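PDB 2H1T: glycolipid-binding domain-containing protein from Pseudomonas aeruginosa, which is of unknown function but may bind glycolipids or take part in their metabolism. Local coordinates for residues R53-A56 and L60-A63; P107-N112 and G183-L188; T113-R118 and Q146-L151; L157-N160 and F166-V169. All coordinates share one frame; numbering follows the deposited sequence.

Contact 1: R53-A56 and L60-A63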
loop_
_atom_site.group_PDB
_atom_site.type_symbol
_atom_site.label_atom_id
_atom_site.label_comp_id
_atom_site.label_asym_id
_atom_site.label_seq_id
_atom_site.Cartn_x
_atom_site.Cartn_y
_atom_site.Cartn_z
ATOM N N ARG A 53 18.957 11.943 6.864
ATOM C CA ARG A 53 19.525 13.141 7.449
ATOM C C ARG A 53 20.903 13.333 6.830
ATOM O O ARG A 53 21.667 12.378 6.688
ATOM C CB ARG A 53 19.589 13.027 8.971
ATOM C CG ARG A 53 20.259 14.215 9.673
ATOM C CD ARG A 53 20.255 14.102 11.224
ATOM N NE ARG A 53 21.021 12.942 11.680
ATOM C CZ ARG A 53 22.348 12.896 11.768
ATOM N NH1 ARG A 53 23.086 13.942 11.432
ATOM N NH2 ARG A 53 22.948 11.796 12.192
ATOM N N TRP A 54 21.216 14.571 6.470
ATOM C CA TRP A 54 22.495 14.880 5.781
ATOM C C TRP A 54 23.138 16.093 6.402
ATOM O O TRP A 54 22.513 16.741 7.245
ATOM C CB TRP A 54 22.252 15.120 4.298
ATOM C CG TRP A 54 21.185 16.093 3.996
ATOM C CD1 TRP A 54 21.337 17.425 3.780
ATOM C CD2 TRP A 54 19.776 15.816 3.871
ATOM N NE1 TRP A 54 20.121 18.003 3.523
ATOM C CE2 TRP A 54 19.149 17.037 3.540
ATOM C CE3 TRP A 54 18.998 14.638 3.907
ATOM C CZ2 TRP A 54 17.775 17.137 3.314
ATOM C CZ3 TRP A 54 17.623 14.736 3.658
ATOM C CH2 TRP A 54 17.022 15.985 3.401
ATOM N N ASP A 55 24.392 16.376 6.033
ATOM C CA ASP A 55 25.085 17.547 6.558
ATOM C C ASP A 55 24.897 18.809 5.713
ATOM O O ASP A 55 24.121 18.814 4.751
ATOM C CB ASP A 55 26.581 17.239 6.763
ATOM C CG ASP A 55 27.329 17.044 5.463
ATOM O OD1 ASP A 55 26.832 17.418 4.369
ATOM O OD2 ASP A 55 28.459 16.540 5.544
ATOM N N ALA A 56 25.624 19.871 6.072
ATOM C CA ALA A 56 25.502 21.151 5.375
ATOM C C ALA A 56 25.856 21.030 3.913
ATOM O O ALA A 56 25.469 21.877 3.130
ATOM C CB ALA A 56 26.410 22.206 6.027
ATOM N N LEU A 60 25.072 12.413 3.091
ATOM C CA LEU A 60 24.257 11.618 3.958
ATOM C C LEU A 60 24.995 11.254 5.256
ATOM O O LEU A 60 26.142 10.807 5.204
ATOM C CB LEU A 60 23.818 10.323 3.270
ATOM C CG LEU A 60 22.709 9.619 4.043
ATOM C CD1 LEU A 60 21.350 10.253 3.827
ATOM C CD2 LEU A 60 22.666 8.217 3.643
ATOM N N ARG A 61 24.339 11.464 6.400
ATOM C CA ARG A 61 24.878 11.075 7.722
ATOM C C ARG A 61 24.078 9.949 8.374
ATOM O O ARG A 61 24.659 9.107 9.086
ATOM C CB ARG A 61 25.008 12.301 8.663
ATOM C CG ARG A 61 25.907 13.444 8.100
ATOM C CD ARG A 61 27.366 12.938 7.707
ATOM N NE ARG A 61 27.909 12.172 8.841
ATOM C CZ ARG A 61 28.529 12.690 9.912
ATOM N NH1 ARG A 61 28.730 13.983 10.035
ATOM N NH2 ARG A 61 28.922 11.884 10.896
ATOM N N GLU A 62 22.756 9.934 8.187
ATOM C CA GLU A 62 21.927 8.860 8.743
ATOM C C GLU A 62 20.761 8.475 7.832
ATOM O O GLU A 62 20.150 9.331 7.157
ATOM C CB GLU A 62 21.428 9.267 10.134
ATOM C CG GLU A 62 20.843 8.157 10.989
ATOM C CD GLU A 62 20.630 8.608 12.445
ATOM O OE1 GLU A 62 20.643 9.862 12.717
ATOM O OE2 GLU A 62 20.478 7.712 13.315
ATOM N N ALA A 63 20.446 7.190 7.822
ATOM C CA ALA A 63 19.260 6.714 7.132
ATOM C C ALA A 63 18.554 5.655 7.996
ATOM O O ALA A 63 19.195 4.766 8.513
ATOM C CB ALA A 63 19.650 6.146 5.775
HETATM O O HOH W 1 29.495 16.018 7.925
#
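R53 and E62 form an antiparallel hydrogen-bonded pair, and R61 also faces R53, which makes this a classic beta bulge. R53 N donates to E62 O at 2.9 Å. In return R53 O accepts two amides, R61 N at 2.8 Å and E62 N at 3.1 Å. The R61 amide lies in the plane of the R53 carbonyl, while that of E62 is tilted out of it. The next pair, W54 with L60, makes no direct backbone bond. L60 CD1 touches the same carbonyl oxygen, 3.6 Å from R53 O.

The side chains of R53 and E62 lie on the same face of the sheet. The R53 chain bends at its third torsion (chi3 63°), which turns the guanidinium side-on to E62. Both NE and NH2 reach OE1 of E62, at 3.3 Å and 3.1 Å. OE1 lies in the guanidinium plane. NE takes its anti lone pair, and NH2 comes from above the carboxylate; the guanidinium and carboxylate planes are 85° apart. E62 OE2 is bound by H77. R53 NH1 also rests 3.7 Å from R61 CB. R61 CG lies against D55 N and CB. A water bound to D55 OD2 weakly joins R61 NH1; R61 NE is held by A80 O. D55 OD1 accepts from D57 and H59 in the turn.

The contact closes the hairpin of strands 45-54 and 60-69. W54 stacks on W58 and meets F114 of helix 113-119 edge-to-face, L60 packs on I103 of strand 102-106, and R53 touches Q30 of strand 30-38.

Contact 2: P107-N112 and G183-L188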
loop_
_atom_site.group_PDB
_atom_site.type_symbol
_atom_site.label_atom_id
_atom_site.label_comp_id
_atom_site.label_asym_id
_atom_site.label_seq_id
_atom_site.Cartn_x
_atom_site.Cartn_y
_atom_site.Cartn_z
ATOM N N PRO A 107 11.901 2.410 -5.067
ATOM C CA PRO A 107 11.567 3.349 -6.131
ATOM C C PRO A 107 11.338 4.768 -5.641
ATOM O O PRO A 107 10.227 5.113 -5.218
ATOM C CB PRO A 107 10.265 2.755 -6.671
ATOM C CG PRO A 107 9.627 2.127 -5.516
ATOM C CD PRO A 107 10.684 1.739 -4.544
ATOM N N SER A 108 12.359 5.619 -5.737
ATOM C CA SER A 108 12.162 7.024 -5.348
ATOM C C SER A 108 13.010 7.982 -6.145
ATOM O O SER A 108 14.233 7.883 -6.166
ATOM C CB SER A 108 12.413 7.264 -3.868
ATOM O OG SER A 108 12.334 8.652 -3.536
ATOM N N PRO A 109 12.368 9.000 -6.728
ATOM C CA PRO A 109 13.213 9.981 -7.425
ATOM C C PRO A 109 13.760 11.058 -6.480
ATOM O O PRO A 109 14.559 11.944 -6.890
ATOM C CB PRO A 109 12.245 10.564 -8.450
ATOM C CG PRO A 109 10.974 10.552 -7.762
ATOM C CD PRO A 109 10.935 9.302 -6.901
ATOM N N PHE A 110 13.381 10.980 -5.209
ATOM C CA PHE A 110 13.973 11.908 -4.215
ATOM C C PHE A 110 15.484 11.856 -4.219
ATOM O O PHE A 110 16.152 12.908 -4.237
ATOM C CB PHE A 110 13.489 11.662 -2.794
ATOM C CG PHE A 110 14.159 12.549 -1.765
ATOM C CD1 PHE A 110 14.216 13.948 -1.939
ATOM C CD2 PHE A 110 14.698 12.021 -0.643
ATOM C CE1 PHE A 110 14.828 14.775 -1.013
ATOM C CE2 PHE A 110 15.318 12.854 0.288
ATOM C CZ PHE A 110 15.383 14.220 0.102
ATOM N N THR A 111 16.029 10.641 -4.218
ATOM C CA THR A 111 17.449 10.494 -3.941
ATOM C C THR A 111 18.387 11.035 -5.023
ATOM O O THR A 111 19.549 11.282 -4.760
ATOM C CB THR A 111 17.807 9.037 -3.563
ATOM O OG1 THR A 111 17.394 8.117 -4.595
ATOM C CG2 THR A 111 17.140 8.680 -2.235
ATOM N N ASN A 112 17.856 11.305 -6.214
ATOM C CA ASN A 112 18.629 11.959 -7.271
ATOM C C ASN A 112 19.075 13.377 -6.859
ATOM O O ASN A 112 20.023 13.928 -7.401
ATOM C CB ASN A 112 17.801 12.032 -8.542
ATOM C CG ASN A 112 17.510 10.664 -9.147
ATOM O OD1 ASN A 112 16.446 10.081 -8.918
ATOM N ND2 ASN A 112 18.472 10.123 -9.835
ATOM N N GLY A 183 9.073 8.785 -17.883
ATOM C CA GLY A 183 8.622 7.410 -18.022
ATOM C C GLY A 183 8.696 6.612 -16.734
ATOM O O GLY A 183 8.212 5.498 -16.707
ATOM N N LEU A 184 9.288 7.167 -15.664
ATOM C CA LEU A 184 9.357 6.467 -14.386
ATOM C C LEU A 184 8.605 7.163 -13.245
ATOM O O LEU A 184 7.919 6.478 -12.493
ATOM C CB LEU A 184 10.798 6.246 -13.939
ATOM C CG LEU A 184 11.544 5.167 -14.715
ATOM C CD1 LEU A 184 12.873 5.013 -14.062
ATOM C CD2 LEU A 184 10.814 3.889 -14.690
ATOM N N PHE A 185 8.785 8.473 -13.073
ATOM C CA PHE A 185 8.106 9.195 -11.994
ATOM C C PHE A 185 7.655 10.546 -12.443
ATOM O O PHE A 185 8.354 11.198 -13.272
ATOM C CB PHE A 185 9.032 9.395 -10.811
ATOM C CG PHE A 185 9.562 8.122 -10.245
ATOM C CD1 PHE A 185 8.786 7.351 -9.373
ATOM C CD2 PHE A 185 10.830 7.686 -10.558
ATOM C CE1 PHE A 185 9.279 6.160 -8.831
ATOM C CE2 PHE A 185 11.336 6.464 -10.012
ATOM C CZ PHE A 185 10.546 5.699 -9.164
ATOM N N GLN A 186 6.520 10.980 -11.877
ATOM C CA GLN A 186 6.031 12.335 -12.053
ATOM C C GLN A 186 5.723 13.001 -10.704
ATOM O O GLN A 186 4.962 12.479 -9.874
ATOM C CB GLN A 186 4.774 12.326 -12.901
ATOM C CG GLN A 186 4.319 13.677 -13.375
ATOM C CD GLN A 186 2.998 13.582 -14.123
ATOM O OE1 GLN A 186 2.358 12.517 -14.174
ATOM N NE2 GLN A 186 2.576 14.703 -14.712
ATOM N N ARG A 187 6.257 14.186 -10.518
ATOM C CA ARG A 187 5.792 15.015 -9.422
ATOM C C ARG A 187 4.329 15.414 -9.550
ATOM O O ARG A 187 3.867 15.883 -10.595
ATOM C CB ARG A 187 6.688 16.219 -9.177
ATOM C CG ARG A 187 6.770 16.522 -7.656
ATOM C CD ARG A 187 8.094 17.090 -7.237
ATOM N NE ARG A 187 7.973 18.526 -7.259
ATOM C CZ ARG A 187 8.940 19.402 -7.465
ATOM N NH1 ARG A 187 10.181 19.056 -7.721
ATOM N NH2 ARG A 187 8.622 20.663 -7.428
ATOM N N LEU A 188 3.596 15.219 -8.461
ATOM C CA LEU A 188 2.194 15.603 -8.410
ATOM C C LEU A 188 2.012 16.935 -7.711
ATOM O O LEU A 188 2.954 17.573 -7.209
ATOM C CB LEU A 188 1.342 14.518 -7.753
ATOM C CG LEU A 188 1.167 13.223 -8.541
ATOM C CD1 LEU A 188 0.123 12.354 -7.844
ATOM C CD2 LEU A 188 0.790 13.448 -10.018
ATOM O OXT LEU A 188 0.883 17.441 -7.715
#
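P109 and F185 are the nearest residues of the two backbones, with CA atoms 6.9 Å apart. No hydrogen bond passes between the segments. Residues 107-112 are a loop that turns into a helical conformation from F110 on, and P107 follows a cis peptide bond. Residues 185-187 form a short strand, and a classic beta bulge places L184 and F185 both opposite Y181.

The contact is one phenylalanine against two prolines. The F185 side chain turns toward the loop, with CG anti to its carbonyl carbon (chi1 -58°). P109 covers one face of the ring. Its CD sits over the middle, 3.8 Å from the F185 ring centroid and 11° off the normal, a CH-pi contact. P109 CG reaches back over the root of the ring, 3.8 Å from F185 CG. The far end of the ring meets P107: CB of P107 lies in the ring plane, at the edge, 3.9 Å from F185 CZ. P107 C, the carbonyl carbon, is 3.7 Å from F185 CZ.

S108 turns its side chain the other way. Its OG accepts from F110 N at 3.1 Å, which makes an ST turn at the start of the helical stretch. The same OG is also hydrogen-bonded to E22.

F185 also meets W14 of the second subunit, and P109 packs on W10 of that subunit. Strand 185-187 forms an antiparallel ladder with a strand of the second subunit. The proline-aromatic CH-pi contact is thus part of a subunit interface at which the sheet continues from one subunit into the next.

Contact 3: T113-R118 and Q146-L151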
loop_
_atom_site.group_PDB
_atom_site.type_symbol
_atom_site.label_atom_id
_atom_site.label_comp_id
_atom_site.label_asym_id
_atom_site.label_seq_id
_atom_site.Cartn_x
_atom_site.Cartn_y
_atom_site.Cartn_z
ATOM N N THR A 113 18.380 13.950 -5.883
ATOM C CA THR A 113 18.714 15.279 -5.382
ATOM C C THR A 113 20.070 15.327 -4.695
ATOM O O THR A 113 20.785 16.316 -4.818
ATOM C CB THR A 113 17.602 15.760 -4.451
ATOM O OG1 THR A 113 16.417 15.890 -5.225
ATOM C CG2 THR A 113 17.915 17.120 -3.827
ATOM N N PHE A 114 20.498 14.220 -4.110
ATOM C CA PHE A 114 21.754 14.224 -3.340
ATOM C C PHE A 114 22.962 14.534 -4.191
ATOM O O PHE A 114 23.663 15.503 -3.871
ATOM C CB PHE A 114 21.901 12.952 -2.500
ATOM C CG PHE A 114 20.911 12.907 -1.360
ATOM C CD1 PHE A 114 21.089 13.729 -0.239
ATOM C CD2 PHE A 114 19.765 12.140 -1.434
ATOM C CE1 PHE A 114 20.180 13.731 0.815
ATOM C CE2 PHE A 114 18.827 12.162 -0.382
ATOM C CZ PHE A 114 19.023 12.965 0.723
ATOM N N PRO A 115 23.227 13.729 -5.257
ATOM C CA PRO A 115 24.399 14.081 -6.065
ATOM C C PRO A 115 24.299 15.472 -6.678
ATOM O O PRO A 115 25.297 16.187 -6.732
ATOM C CB PRO A 115 24.458 12.983 -7.126
ATOM C CG PRO A 115 23.714 11.824 -6.516
ATOM C CD PRO A 115 22.617 12.471 -5.699
ATOM N N ILE A 116 23.085 15.868 -7.079
ATOM C CA ILE A 116 22.879 17.187 -7.651
ATOM C C ILE A 116 23.293 18.284 -6.682
ATOM O O ILE A 116 24.018 19.184 -7.051
ATOM C CB ILE A 116 21.436 17.368 -8.132
ATOM C CG1 ILE A 116 21.219 16.482 -9.364
ATOM C CG2 ILE A 116 21.147 18.820 -8.573
ATOM C CD1 ILE A 116 19.750 16.195 -9.638
ATOM N N ARG A 117 22.837 18.188 -5.440
ATOM C CA ARG A 117 23.080 19.245 -4.469
ATOM C C ARG A 117 24.480 19.141 -3.934
ATOM O O ARG A 117 25.093 20.161 -3.622
ATOM C CB ARG A 117 22.069 19.188 -3.328
ATOM C CG ARG A 117 20.663 19.556 -3.711
ATOM C CD ARG A 117 20.574 21.039 -4.085
ATOM N NE ARG A 117 20.683 21.906 -2.906
ATOM C CZ ARG A 117 19.649 22.318 -2.162
ATOM N NH1 ARG A 117 18.410 21.983 -2.464
ATOM N NH2 ARG A 117 19.848 23.082 -1.101
ATOM N N ARG A 118 24.975 17.919 -3.779
ATOM C CA ARG A 118 26.312 17.726 -3.220
ATOM C C ARG A 118 27.431 18.171 -4.187
ATOM O O ARG A 118 28.394 18.837 -3.764
ATOM C CB ARG A 118 26.528 16.258 -2.780
ATOM C CG ARG A 118 27.877 16.009 -2.156
ATOM C CD ARG A 118 28.022 14.615 -1.606
ATOM N NE ARG A 118 27.858 13.672 -2.712
ATOM C CZ ARG A 118 28.792 13.378 -3.617
ATOM N NH1 ARG A 118 29.997 13.969 -3.598
ATOM N NH2 ARG A 118 28.500 12.536 -4.603
ATOM N N GLN A 146 27.572 5.148 -10.697
ATOM C CA GLN A 146 26.600 5.962 -11.416
ATOM C C GLN A 146 27.323 7.167 -11.979
ATOM O O GLN A 146 28.361 7.546 -11.474
ATOM C CB GLN A 146 25.498 6.424 -10.486
ATOM C CG GLN A 146 24.739 5.299 -9.817
ATOM C CD GLN A 146 23.632 5.770 -8.933
ATOM O OE1 GLN A 146 23.519 6.970 -8.614
ATOM N NE2 GLN A 146 22.750 4.841 -8.568
ATOM N N ALA A 147 26.755 7.793 -13.005
ATOM C CA ALA A 147 27.259 9.102 -13.437
ATOM C C ALA A 147 26.143 10.127 -13.558
ATOM O O ALA A 147 24.992 9.797 -13.940
ATOM C CB ALA A 147 28.012 8.998 -14.757
ATOM N N TYR A 148 26.498 11.358 -13.218
ATOM C CA TYR A 148 25.650 12.519 -13.438
ATOM C C TYR A 148 26.376 13.560 -14.296
ATOM O O TYR A 148 27.537 13.918 -14.044
ATOM C CB TYR A 148 25.263 13.156 -12.098
ATOM C CG TYR A 148 24.206 12.446 -11.286
ATOM C CD1 TYR A 148 24.502 11.271 -10.586
ATOM C CD2 TYR A 148 22.944 13.005 -11.131
ATOM C CE1 TYR A 148 23.498 10.619 -9.795
ATOM C CE2 TYR A 148 21.962 12.380 -10.363
ATOM C CZ TYR A 148 22.251 11.191 -9.717
ATOM O OH TYR A 148 21.276 10.585 -8.967
ATOM N N THR A 149 25.678 14.052 -15.326
ATOM C CA THR A 149 26.157 15.172 -16.085
ATOM C C THR A 149 25.127 16.307 -16.085
ATOM O O THR A 149 23.954 16.089 -16.421
ATOM C CB THR A 149 26.514 14.700 -17.511
ATOM O OG1 THR A 149 27.419 13.570 -17.409
ATOM C CG2 THR A 149 27.140 15.819 -18.303
ATOM N N ARG A 150 25.551 17.517 -15.718
ATOM C CA ARG A 150 24.686 18.672 -15.809
ATOM C C ARG A 150 24.583 19.176 -17.255
ATOM O O ARG A 150 25.582 19.545 -17.885
ATOM C CB ARG A 150 25.130 19.787 -14.858
ATOM C CG ARG A 150 24.361 21.076 -15.055
ATOM C CD ARG A 150 24.624 22.071 -13.952
ATOM N NE ARG A 150 24.339 23.410 -14.414
ATOM C CZ ARG A 150 24.102 24.464 -13.635
ATOM N NH1 ARG A 150 24.081 24.344 -12.324
ATOM N NH2 ARG A 150 23.807 25.637 -14.202
ATOM N N LEU A 151 23.368 19.216 -17.776
ATOM C CA LEU A 151 23.128 19.620 -19.170
ATOM C C LEU A 151 22.803 21.103 -19.177
ATOM O O LEU A 151 23.307 21.867 -20.014
ATOM C CB LEU A 151 22.000 18.810 -19.816
ATOM C CG LEU A 151 22.173 17.277 -19.802
ATOM C CD1 LEU A 151 20.934 16.611 -20.416
ATOM C CD2 LEU A 151 23.471 16.880 -20.522
#
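P115 lies on the ring of Y148 in a buried, apolar helix-on-sheet contact. It joins the single helix of the chain, 113-119, to strand 142-152, an inner strand of the mixed sheet. No hydrogen bond passes between the segments, and the closest CA atoms, those of P115 and Y148, are 7.6 Å apart.

The proline covers one face of the tyrosine. P115 CB stands over the centre of the Y148 ring, 3.8 Å from its centroid and 13° off the normal, a CH-pi contact. P115 CG is shifted toward the hydroxyl end and comes within 3.5 Å of Y148 CE1 and 3.7 Å of Y148 OH. The proline thus follows the ring from its middle to the oxygen.

Proline suits this place in the first turn of a helix, since its nitrogen has no hydrogen to give to a backbone carbonyl. The regular helical bonds here run from R117 N to T113 O and from R118 N to F114 O. P115 also touches I129 on strand 126-135 and D102 on strand 102-106, so the helix lies across several strands.

The CB of Y148 is directed at the helix, and chi1 -76°, with CG anti to the carbonyl carbon, sets the ring against P115. Its hydroxyl meets the side-chain amide of N112, just before the helix. I116 adds a looser touch, CG1 to Y148 CD2 at 4.3 Å. The same side chain leans on Y156 of strand 155-160.

Contact 4: L157-N160 and F166-V169; sequences LYEN and FKAV
Y158 and F166 meet edge to edge. CE2 of Y158 lies in the plane of the F166 ring, 3.9 Å from F166 CD2, and F166 CD2 in turn lies near the plane of the Y158 ring. The two side chains cross at about a right angle. Y181 of strand 178-181 touches both.

Behind the rings the strands pair in antiparallel fashion, 166° between their directions. Y158 and A168 are a hydrogen-bonded pair: Y158 N to A168 O is 2.7 Å, and A168 N to Y158 O is 3.0 Å. N160 N adds a bond to F166 O at 2.9 Å. CA-H...O contacts fill in between, such as K167 CA to Y158 O at 3.3 Å.

E159 and K167 lie on the other face of the sheet, with L157. Their CG atoms pack against each other. K167 bends at its last torsion (chi4 -65°), which brings NZ to 2.7 Å from E159 OE1, on the anti lone pair. E159 OE2 forms a salt bridge with R126. L157 CD1 comes within 3.4 Å of A168 O.

The hairpin thus has two chemically different faces. On one, E159 carries a positive partner on each oxygen, which would probably keep it ionised. On the other, Y158 OH bonds a bound methylpentanediol, probably from the crystallisation liquor, which may mark a pocket able to take a small hydroxylated molecule.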
loop_
_atom_site.group_PDB
_atom_site.type_symbol
_atom_site.label_atom_id
_atom_site.label_comp_id
_atom_site.label_asym_id
_atom_site.label_seq_id
_atom_site.Cartn_x
_atom_site.Cartn_y
_atom_site.Cartn_z
ATOM N N LEU A 157 21.725 14.531 -16.935
ATOM C CA LEU A 157 21.839 13.183 -17.491
ATOM C C LEU A 157 22.322 12.195 -16.445
ATOM O O LEU A 157 23.433 12.320 -15.899
ATOM C CB LEU A 157 22.743 13.166 -18.705
ATOM C CG LEU A 157 22.941 11.822 -19.413
ATOM C CD1 LEU A 157 21.646 11.384 -20.114
ATOM C CD2 LEU A 157 24.095 11.930 -20.353
ATOM N N TYR A 158 21.475 11.213 -16.165
ATOM C CA TYR A 158 21.784 10.154 -15.213
ATOM C C TYR A 158 22.209 8.920 -16.045
ATOM O O TYR A 158 21.596 8.626 -17.056
ATOM C CB TYR A 158 20.561 9.801 -14.311
ATOM C CG TYR A 158 20.843 8.508 -13.592
ATOM C CD1 TYR A 158 21.595 8.498 -12.417
ATOM C CD2 TYR A 158 20.483 7.270 -14.167
ATOM C CE1 TYR A 158 21.926 7.254 -11.806
ATOM C CE2 TYR A 158 20.845 6.071 -13.602
ATOM C CZ TYR A 158 21.573 6.072 -12.421
ATOM O OH TYR A 158 21.888 4.840 -11.843
ATOM N N GLU A 159 23.243 8.206 -15.634
ATOM C CA GLU A 159 23.636 6.935 -16.256
ATOM C C GLU A 159 24.022 5.864 -15.216
ATOM O O GLU A 159 24.779 6.135 -14.282
ATOM C CB GLU A 159 24.834 7.130 -17.182
ATOM C CG GLU A 159 24.685 8.251 -18.204
ATOM C CD GLU A 159 25.931 8.498 -19.012
ATOM O OE1 GLU A 159 26.152 7.774 -20.020
ATOM O OE2 GLU A 159 26.679 9.436 -18.656
ATOM N N ASN A 160 23.553 4.643 -15.423
ATOM C CA ASN A 160 24.127 3.477 -14.751
ATOM C C ASN A 160 25.505 3.159 -15.314
ATOM O O ASN A 160 25.688 3.099 -16.550
ATOM C CB ASN A 160 23.238 2.253 -14.971
ATOM C CG ASN A 160 23.825 0.974 -14.362
ATOM O OD1 ASN A 160 24.590 0.235 -15.021
ATOM N ND2 ASN A 160 23.450 0.690 -13.114
ATOM N N PHE A 166 21.515 1.778 -18.694
ATOM C CA PHE A 166 20.364 2.657 -18.492
ATOM C C PHE A 166 20.777 4.135 -18.398
ATOM O O PHE A 166 21.699 4.500 -17.687
ATOM C CB PHE A 166 19.578 2.279 -17.229
ATOM C CG PHE A 166 18.360 3.157 -16.993
ATOM C CD1 PHE A 166 17.222 2.977 -17.747
ATOM C CD2 PHE A 166 18.398 4.215 -16.070
ATOM C CE1 PHE A 166 16.125 3.806 -17.572
ATOM C CE2 PHE A 166 17.305 5.022 -15.871
ATOM C CZ PHE A 166 16.157 4.808 -16.631
ATOM N N LYS A 167 20.046 4.993 -19.091
ATOM C CA LYS A 167 20.310 6.416 -19.087
ATOM C C LYS A 167 18.982 7.146 -19.069
ATOM O O LYS A 167 17.990 6.674 -19.654
ATOM C CB LYS A 167 21.096 6.827 -20.352
ATOM C CG LYS A 167 22.331 6.002 -20.609
ATOM C CD LYS A 167 23.231 6.663 -21.676
ATOM C CE LYS A 167 24.315 5.749 -22.156
ATOM N NZ LYS A 167 25.281 5.409 -21.091
ATOM N N ALA A 168 18.953 8.293 -18.389
ATOM C CA ALA A 168 17.769 9.122 -18.336
ATOM C C ALA A 168 18.156 10.590 -18.192
ATOM O O ALA A 168 19.264 10.901 -17.679
ATOM C CB ALA A 168 16.844 8.697 -17.184
ATOM N N VAL A 169 17.299 11.482 -18.712
ATOM C CA VAL A 169 17.407 12.933 -18.464
ATOM C C VAL A 169 16.361 13.372 -17.448
ATOM O O VAL A 169 15.180 13.188 -17.661
ATOM C CB VAL A 169 17.166 13.803 -19.705
ATOM C CG1 VAL A 169 17.020 15.302 -19.291
ATOM C CG2 VAL A 169 18.270 13.621 -20.726
#

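In the fold
Contacts 3 and 4 lie on neighbouring strands of one sheet, with centres 11 Å apart. T149 O and L157 N are 2.8 Å apart between them, a probable hydrogen bond, and Y148 CZ packs 3.9 Å from Y158 CD1. Contact 2 reaches the same sheet, and both 3 and 4 fall inside the chain segment that contact 2 closes. L184 CD1 touches F166 CZ at 4.2 Å. Contact 1 belongs to the other sheet. W54 of contact 1 touches the loop and helix of contacts 2 and 3, with CH2 4.1 Å from F110 CZ. Contact 4, beside the bound methylpentanediol, is about 15 Å from contact 1 at the nearest atoms.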